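Hypothetical protein (Aquifex aeolicus, PDB 2HEK) is of uncharacterised function but carries a zinc-binding HD domain, may have dGTPase activity, and binds GDP away from its active site. Local coordinates at residues V220-V225 against I349-I354. Sequence-based numbering, arbitrary orientation.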
ATOM      1  N   VAL A 220      18.584   5.950   8.148  1.00 26.80           N
ATOM      2  CA  VAL A 220      19.477   5.003   7.446  1.00 23.83           C
ATOM      3  C   VAL A 220      20.902   5.539   7.191  1.00 26.03           C
ATOM      4  O   VAL A 220      21.881   4.969   7.700  1.00 29.02           O
ATOM      5  CB  VAL A 220      18.869   4.499   6.082  1.00 24.83           C
ATOM      6  CG1 VAL A 220      19.857   3.556   5.400  1.00 26.04           C
ATOM      7  CG2 VAL A 220      17.497   3.805   6.287  1.00 23.01           C
ATOM      8  N   TYR A 221      21.031   6.617   6.416  1.00 24.16           N
ATOM      9  CA  TYR A 221      22.368   7.028   5.943  1.00 29.58           C
ATOM     10  C   TYR A 221      23.251   7.477   7.128  1.00 29.45           C
ATOM     11  O   TYR A 221      24.480   7.299   7.116  1.00 30.89           O
ATOM     12  CB  TYR A 221      22.293   8.126   4.836  1.00 29.80           C
ATOM     13  CG  TYR A 221      21.308   7.828   3.679  1.00 26.51           C
ATOM     14  CD1 TYR A 221      20.526   8.849   3.131  1.00 25.45           C
ATOM     15  CD2 TYR A 221      21.166   6.521   3.144  1.00 26.02           C
ATOM     16  CE1 TYR A 221      19.626   8.598   2.071  1.00 25.18           C
ATOM     17  CE2 TYR A 221      20.244   6.261   2.102  1.00 28.05           C
ATOM     18  CZ  TYR A 221      19.502   7.312   1.564  1.00 27.13           C
ATOM     19  OH  TYR A 221      18.583   7.070   0.531  1.00 26.76           O
ATOM     20  N   PHE A 222      22.633   8.040   8.158  1.00 29.67           N
ATOM     21  CA  PHE A 222      23.413   8.514   9.325  1.00 31.42           C
ATOM     22  C   PHE A 222      23.250   7.605  10.526  1.00 29.87           C
ATOM     23  O   PHE A 222      23.567   8.002  11.648  1.00 33.02           O
ATOM     24  CB  PHE A 222      23.048   9.961   9.688  1.00 29.96           C
ATOM     25  CG  PHE A 222      23.461  10.956   8.657  1.00 33.04           C
ATOM     26  CD1 PHE A 222      22.868  12.230   8.635  1.00 37.04           C
ATOM     27  CD2 PHE A 222      24.409  10.629   7.674  1.00 30.62           C
ATOM     28  CE1 PHE A 222      23.250  13.195   7.662  1.00 39.07           C
ATOM     29  CE2 PHE A 222      24.806  11.575   6.689  1.00 36.09           C
ATOM     30  CZ  PHE A 222      24.220  12.875   6.697  1.00 36.08           C
ATOM     31  N   HIS A 223      22.753   6.383  10.305  1.00 27.24           N
ATOM     32  CA  HIS A 223      22.568   5.439  11.396  1.00 28.16           C
ATOM     33  C   HIS A 223      23.974   5.231  12.016  1.00 29.89           C
ATOM     34  O   HIS A 223      24.951   5.062  11.304  1.00 30.11           O
ATOM     35  CB  HIS A 223      22.004   4.110  10.856  1.00 28.24           C
ATOM     36  CG  HIS A 223      21.633   3.131  11.915  1.00 28.99           C
ATOM     37  ND1 HIS A 223      22.575   2.410  12.617  1.00 27.44           N
ATOM     38  CD2 HIS A 223      20.419   2.730  12.381  1.00 29.31           C
ATOM     39  CE1 HIS A 223      21.963   1.608  13.468  1.00 27.78           C
ATOM     40  NE2 HIS A 223      20.654   1.759  13.324  1.00 31.44           N
ATOM     41  N   LYS A 224      24.054   5.235  13.337  1.00 29.60           N
ATOM     42  CA  LYS A 224      25.362   5.287  13.997  1.00 31.85           C
ATOM     43  C   LYS A 224      26.194   4.050  13.667  1.00 32.10           C
ATOM     44  O   LYS A 224      27.404   4.154  13.515  1.00 32.96           O
ATOM     45  CB  LYS A 224      25.187   5.425  15.500  1.00 32.93           C
ATOM     46  CG  LYS A 224      24.548   4.241  16.172  1.00 36.83           C
ATOM     47  CD  LYS A 224      23.993   4.615  17.562  1.00 44.54           C
ATOM     48  CE  LYS A 224      23.684   3.351  18.346  1.00 47.83           C
ATOM     49  NZ  LYS A 224      22.888   3.641  19.574  1.00 53.64           N
ATOM     50  N   VAL A 225      25.537   2.885  13.547  1.00 29.41           N
ATOM     51  CA  VAL A 225      26.245   1.642  13.196  1.00 31.16           C
ATOM     52  C   VAL A 225      26.598   1.602  11.719  1.00 30.11           C
ATOM     53  O   VAL A 225      27.696   1.189  11.386  1.00 30.64           O
ATOM     54  CB  VAL A 225      25.471   0.359  13.631  1.00 31.98           C
ATOM     55  CG1 VAL A 225      26.260  -0.917  13.318  1.00 29.31           C
ATOM     56  CG2 VAL A 225      25.119   0.447  15.097  1.00 33.49           C
ATOM     57  N   ILE A 349      20.571  18.667   9.734  1.00 39.19           N
ATOM     58  CA  ILE A 349      20.874  17.564  10.630  1.00 36.89           C
ATOM     59  C   ILE A 349      22.314  17.762  11.106  1.00 36.34           C
ATOM     60  O   ILE A 349      23.216  17.925  10.291  1.00 40.19           O
ATOM     61  CB  ILE A 349      20.708  16.196   9.886  1.00 36.21           C
ATOM     62  CG1 ILE A 349      19.241  15.993   9.466  1.00 35.65           C
ATOM     63  CG2 ILE A 349      21.283  15.006  10.726  1.00 32.38           C
ATOM     64  CD1 ILE A 349      19.061  15.000   8.244  1.00 36.67           C
ATOM     65  N   LYS A 350      22.532  17.716  12.411  1.00 39.32           N
ATOM     66  CA  LYS A 350      23.898  17.835  12.977  1.00 42.75           C
ATOM     67  C   LYS A 350      24.083  16.736  13.981  1.00 38.17           C
ATOM     68  O   LYS A 350      23.398  16.722  14.997  1.00 38.74           O
ATOM     69  CB  LYS A 350      24.063  19.186  13.688  1.00 46.14           C
ATOM     70  CG  LYS A 350      24.203  20.382  12.752  1.00 50.89           C
ATOM     71  CD  LYS A 350      23.969  21.710  13.496  1.00 53.82           C
ATOM     72  CE  LYS A 350      25.209  22.196  14.237  1.00 58.94           C
ATOM     73  NZ  LYS A 350      26.235  22.739  13.278  1.00 63.66           N
ATOM     74  N   LEU A 351      24.999  15.803  13.723  1.00 36.34           N
ATOM     75  CA  LEU A 351      25.202  14.701  14.642  1.00 35.36           C
ATOM     76  C   LEU A 351      26.680  14.487  14.836  1.00 36.02           C
ATOM     77  O   LEU A 351      27.452  14.504  13.858  1.00 34.40           O
ATOM     78  CB  LEU A 351      24.551  13.400  14.105  1.00 38.71           C
ATOM     79  CG  LEU A 351      23.011  13.305  14.056  1.00 41.65           C
ATOM     80  CD1 LEU A 351      22.577  12.265  13.003  1.00 44.80           C
ATOM     81  CD2 LEU A 351      22.425  12.940  15.410  1.00 44.34           C
ATOM     82  N   TYR A 352      27.079  14.253  16.083  1.00 33.78           N
ATOM     83  CA  TYR A 352      28.500  14.025  16.382  1.00 36.74           C
ATOM     84  C   TYR A 352      28.586  12.736  17.127  1.00 34.52           C
ATOM     85  O   TYR A 352      27.867  12.524  18.080  1.00 37.98           O
ATOM     86  CB  TYR A 352      29.084  15.194  17.220  1.00 42.32           C
ATOM     87  CG  TYR A 352      28.692  16.507  16.617  1.00 38.82           C
ATOM     88  CD1 TYR A 352      27.589  17.199  17.097  1.00 39.75           C
ATOM     89  CD2 TYR A 352      29.365  16.998  15.508  1.00 38.59           C
ATOM     90  CE1 TYR A 352      27.197  18.392  16.509  1.00 39.57           C
ATOM     91  CE2 TYR A 352      28.960  18.153  14.897  1.00 40.95           C
ATOM     92  CZ  TYR A 352      27.889  18.852  15.429  1.00 38.78           C
ATOM     93  OH  TYR A 352      27.487  20.006  14.824  1.00 44.13           O
ATOM     94  N   ARG A 353      29.439  11.840  16.662  1.00 34.36           N
ATOM     95  CA  ARG A 353      29.516  10.533  17.282  1.00 34.82           C
ATOM     96  C   ARG A 353      30.926  10.245  17.747  1.00 35.09           C
ATOM     97  O   ARG A 353      31.883  10.606  17.073  1.00 35.39           O
ATOM     98  CB  ARG A 353      29.053   9.415  16.313  1.00 31.01           C
ATOM     99  CG  ARG A 353      27.543   9.143  16.402  1.00 33.93           C
ATOM    100  CD  ARG A 353      26.734  10.195  15.690  1.00 32.41           C
ATOM    101  NE  ARG A 353      25.325   9.764  15.603  1.00 35.13           N
ATOM    102  CZ  ARG A 353      24.763   9.217  14.519  1.00 34.24           C
ATOM    103  NH1 ARG A 353      25.469   9.056  13.388  1.00 30.57           N
ATOM    104  NH2 ARG A 353      23.469   8.861  14.563  1.00 31.75           N
ATOM    105  N   ILE A 354      31.037   9.563  18.873  1.00 36.54           N
ATOM    106  CA  ILE A 354      32.350   9.024  19.298  1.00 37.56           C
ATOM    107  C   ILE A 354      32.197   7.525  19.475  1.00 32.76           C
ATOM    108  O   ILE A 354      31.267   7.053  20.129  1.00 37.33           O
ATOM    109  CB  ILE A 354      32.884   9.661  20.626  1.00 38.26           C
ATOM    110  CG1 ILE A 354      33.026  11.178  20.478  1.00 40.64           C
ATOM    111  CG2 ILE A 354      34.256   9.067  21.013  1.00 36.36           C
ATOM    112  CD1 ILE A 354      33.355  11.914  21.806  1.00 39.89           C
TER
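R353 meets F222 end-on, with two nitrogens on one backbone oxygen. R353 NH1 lies 2.8 Å from F222 O and R353 NH2 lies 3.0 Å from the same O. The NH1 bond is the straighter of the two, at 152°. The oxygen sits in the guanidinium plane, so both N-H groups can point at it. K224 packs on one face of the guanidinium, with its CB 3.9 Å from R353 CZ and over the centre of the group. L351 CD1 lies on the opposite face, offset toward the rim. The same methyl is 4.1 Å from F222 CB. The F222 ring turns an edge to I349, and F222 CD1 lies 3.8 Å from I349 CG2. I349 has chi1 -64°, which turns CG2 away from its own backbone N and toward the F222 ring. The contact joins a helix-to-helix turn to the central strand of a three-stranded antiparallel sheet. F222 O belongs to the break between helices 203-221 and 224-240. H223 is the N-cap of the second helix, and its ND1 accepts from V225 N at 3.1 Å. R353 bends at chi2 (77°), and its NE bonds to S288 OG on the neighbouring strand, which fixes the guanidinium further. A leucine in place of R353 would probably leave F222 O without the two N-H donors that R353 supplies, and S288 OG without its NE partner. The F222 ring also meets Y217 edge-to-face. V225, in the first turn of helix 224-240, touches a bound GDP and belongs to its pocket with R280 and H282.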